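Local coordinates for protein proline dehydrogenase (Bradyrhizobium japonicum USDA 110, PDB 3HAZ) that probably oxidises proline to glutamate in two steps, using an FAD-dependent proline dehydrogenase and an NAD-dependent aldehyde dehydrogenase joined in one chain, at residues Glu248-Ala253 and Ser827-His832. Numbering follows the deposited sequence.
Sequences EAISRA and SDVATH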
ATOM      1  N   GLU A 248     -37.010  29.884 -23.397  1.00 26.54           N
ATOM      2  CA  GLU A 248     -35.561  29.895 -23.251  1.00 23.28           C
ATOM      3  C   GLU A 248     -35.045  31.330 -23.313  1.00 22.36           C
ATOM      4  O   GLU A 248     -35.628  32.186 -23.990  1.00 26.17           O
ATOM      5  CB  GLU A 248     -34.920  29.083 -24.384  1.00 21.87           C
ATOM      6  CG  GLU A 248     -35.084  29.749 -25.757  1.00 25.21           C
ATOM      7  CD  GLU A 248     -34.748  28.833 -26.926  1.00 29.24           C
ATOM      8  OE1 GLU A 248     -34.144  27.764 -26.702  1.00 27.55           O
ATOM      9  OE2 GLU A 248     -35.096  29.185 -28.073  1.00 24.83           O
ATOM     10  N   ALA A 249     -33.933  31.578 -22.629  1.00 26.53           N
ATOM     11  CA  ALA A 249     -33.325  32.906 -22.578  1.00 26.07           C
ATOM     12  C   ALA A 249     -33.123  33.568 -23.948  1.00 27.80           C
ATOM     13  O   ALA A 249     -33.436  34.747 -24.117  1.00 30.08           O
ATOM     14  CB  ALA A 249     -32.010  32.851 -21.821  1.00 21.48           C
ATOM     15  N   ILE A 250     -32.587  32.833 -24.921  1.00 24.92           N
ATOM     16  CA  ILE A 250     -32.279  33.453 -26.212  1.00 28.47           C
ATOM     17  C   ILE A 250     -33.535  33.850 -26.989  1.00 27.95           C
ATOM     18  O   ILE A 250     -33.474  34.678 -27.900  1.00 27.12           O
ATOM     19  CB  ILE A 250     -31.355  32.584 -27.101  1.00 30.09           C
ATOM     20  CG1 ILE A 250     -32.047  31.278 -27.496  1.00 28.75           C
ATOM     21  CG2 ILE A 250     -30.010  32.337 -26.408  1.00 24.73           C
ATOM     22  CD1 ILE A 250     -31.285  30.475 -28.528  1.00 25.71           C
ATOM     23  N   SER A 251     -34.673  33.266 -26.630  1.00 21.97           N
ATOM     24  CA  SER A 251     -35.935  33.657 -27.250  1.00 28.38           C
ATOM     25  C   SER A 251     -36.747  34.585 -26.343  1.00 26.92           C
ATOM     26  O   SER A 251     -37.960  34.706 -26.490  1.00 27.37           O
ATOM     27  CB  SER A 251     -36.755  32.418 -27.623  1.00 26.63           C
ATOM     28  OG  SER A 251     -36.087  31.646 -28.609  1.00 23.13           O
ATOM     29  N   ARG A 252     -36.072  35.246 -25.406  1.00 25.48           N
ATOM     30  CA  ARG A 252     -36.764  36.100 -24.442  1.00 28.41           C
ATOM     31  C   ARG A 252     -37.693  37.127 -25.100  1.00 34.63           C
ATOM     32  O   ARG A 252     -38.805  37.363 -24.617  1.00 31.68           O
ATOM     33  CB  ARG A 252     -35.766  36.803 -23.517  1.00 25.82           C
ATOM     34  CG  ARG A 252     -36.378  37.967 -22.735  1.00 30.43           C
ATOM     35  CD  ARG A 252     -35.382  38.591 -21.760  1.00 24.80           C
ATOM     36  NE  ARG A 252     -35.320  37.869 -20.487  1.00 34.76           N
ATOM     37  CZ  ARG A 252     -34.415  36.939 -20.187  1.00 24.71           C
ATOM     38  NH1 ARG A 252     -33.488  36.599 -21.069  1.00 23.12           N
ATOM     39  NH2 ARG A 252     -34.442  36.341 -19.000  1.00 24.39           N
ATOM     40  N   ALA A 253     -37.253  37.733 -26.202  1.00 27.28           N
ATOM     41  CA  ALA A 253     -38.065  38.768 -26.843  1.00 33.42           C
ATOM     42  C   ALA A 253     -39.447  38.253 -27.236  1.00 33.39           C
ATOM     43  O   ALA A 253     -40.456  38.866 -26.894  1.00 31.29           O
ATOM     44  CB  ALA A 253     -37.346  39.377 -28.047  1.00 32.45           C
ATOM     45  N   SER A 827     -25.794  36.319 -36.050  1.00 40.17           N
ATOM     46  CA  SER A 827     -25.353  37.235 -35.002  1.00 36.61           C
ATOM     47  C   SER A 827     -26.494  37.662 -34.080  1.00 32.19           C
ATOM     48  O   SER A 827     -26.254  38.118 -32.964  1.00 38.91           O
ATOM     49  CB  SER A 827     -24.654  38.460 -35.600  1.00 42.97           C
ATOM     50  OG  SER A 827     -23.384  38.111 -36.131  1.00 45.97           O
ATOM     51  N   ASP A 828     -27.731  37.527 -34.546  1.00 22.68           N
ATOM     52  CA  ASP A 828     -28.882  37.723 -33.668  1.00 31.83           C
ATOM     53  C   ASP A 828     -28.958  36.553 -32.689  1.00 33.70           C
ATOM     54  O   ASP A 828     -28.951  35.390 -33.096  1.00 28.66           O
ATOM     55  CB  ASP A 828     -30.177  37.838 -34.478  1.00 39.61           C
ATOM     56  CG  ASP A 828     -31.422  37.919 -33.595  1.00 63.84           C
ATOM     57  OD1 ASP A 828     -31.287  38.138 -32.371  1.00 67.76           O
ATOM     58  OD2 ASP A 828     -32.543  37.764 -34.130  1.00 73.16           O
ATOM     59  N   VAL A 829     -29.019  36.866 -31.398  1.00 31.87           N
ATOM     60  CA  VAL A 829     -29.002  35.849 -30.349  1.00 30.33           C
ATOM     61  C   VAL A 829     -30.216  34.915 -30.422  1.00 28.72           C
ATOM     62  O   VAL A 829     -30.192  33.806 -29.891  1.00 30.82           O
ATOM     63  CB  VAL A 829     -28.954  36.507 -28.953  1.00 34.18           C
ATOM     64  CG1 VAL A 829     -30.195  37.376 -28.738  1.00 28.47           C
ATOM     65  CG2 VAL A 829     -28.829  35.455 -27.862  1.00 33.39           C
ATOM     66  N   ALA A 830     -31.275  35.366 -31.082  1.00 26.76           N
ATOM     67  CA  ALA A 830     -32.514  34.596 -31.156  1.00 28.71           C
ATOM     68  C   ALA A 830     -32.491  33.562 -32.282  1.00 31.56           C
ATOM     69  O   ALA A 830     -33.386  32.730 -32.379  1.00 32.24           O
ATOM     70  CB  ALA A 830     -33.702  35.530 -31.321  1.00 21.60           C
ATOM     71  N   THR A 831     -31.468  33.618 -33.130  1.00 28.01           N
ATOM     72  CA  THR A 831     -31.389  32.735 -34.292  1.00 23.01           C
ATOM     73  C   THR A 831     -31.027  31.310 -33.906  1.00 24.04           C
ATOM     74  O   THR A 831     -30.136  31.086 -33.088  1.00 24.51           O
ATOM     75  CB  THR A 831     -30.361  33.252 -35.318  1.00 30.59           C
ATOM     76  OG1 THR A 831     -30.786  34.532 -35.802  1.00 34.21           O
ATOM     77  CG2 THR A 831     -30.243  32.290 -36.494  1.00 28.05           C
ATOM     78  N   HIS A 832     -31.734  30.354 -34.494  1.00 25.92           N
ATOM     79  CA  HIS A 832     -31.490  28.942 -34.246  1.00 25.51           C
ATOM     80  C   HIS A 832     -30.754  28.336 -35.427  1.00 28.39           C
ATOM     81  O   HIS A 832     -29.913  27.451 -35.265  1.00 25.14           O
ATOM     82  CB  HIS A 832     -32.814  28.191 -34.043  1.00 23.25           C
ATOM     83  CG  HIS A 832     -33.522  28.536 -32.768  1.00 25.30           C
ATOM     84  ND1 HIS A 832     -34.783  29.095 -32.743  1.00 24.54           N
ATOM     85  CD2 HIS A 832     -33.145  28.397 -31.474  1.00 22.84           C
ATOM     86  CE1 HIS A 832     -35.150  29.289 -31.489  1.00 28.64           C
ATOM     87  NE2 HIS A 832     -34.174  28.875 -30.698  1.00 29.23           N
TER
HETATM   88  O   HOH W   1     -35.931  32.420 -31.199  1.00 26.83           O
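Ile250 and Ala830 bring the two backbones together, their CA atoms 5.1 Å apart, where the short 3-10 turn ahead of helix 252-272 meets the type I beta turn Asp828-Thr831; Ala830 CA makes a C-H...O contact with Ile250 O. At one end Glu248 and His832 reach for each other from opposite directions. His832 NE2 donates to Glu248 OE2 over 2.8 Å, the oxygen lying in the ring plane but approached from its syn side 20° out of the carboxylate plane, with carboxylate and imidazole planes 38° apart. The same OE2 takes Ser251 OG on its anti lone pair at 2.7 Å, while OE1 pairs with Arg246. ND1 of His832 accepts from the backbone N of Lys822, so bonds at both nitrogens fix the ring's rotation. The contact joins the proline dehydrogenase barrel to a loop of the aldehyde dehydrogenase part, between helices 804-819 and 839-855, away from both cofactor sites. A glutamine in place of Glu248 would probably weaken the hold on the imidazole and leave Arg246 without its charged mate. One water donates to both Ser251 OG and Ala830 O, bridging the segments. Ile250 CG2 packs on Val829 CG2 at 3.6 Å, toward helix 524-536; CG1, set between backbone N and carbonyl carbon (chi1 65°), carries CD1 to within 4.0 Å of His832 NE2. Asp828 OD1 accepts from Ala830 N, an Asx turn.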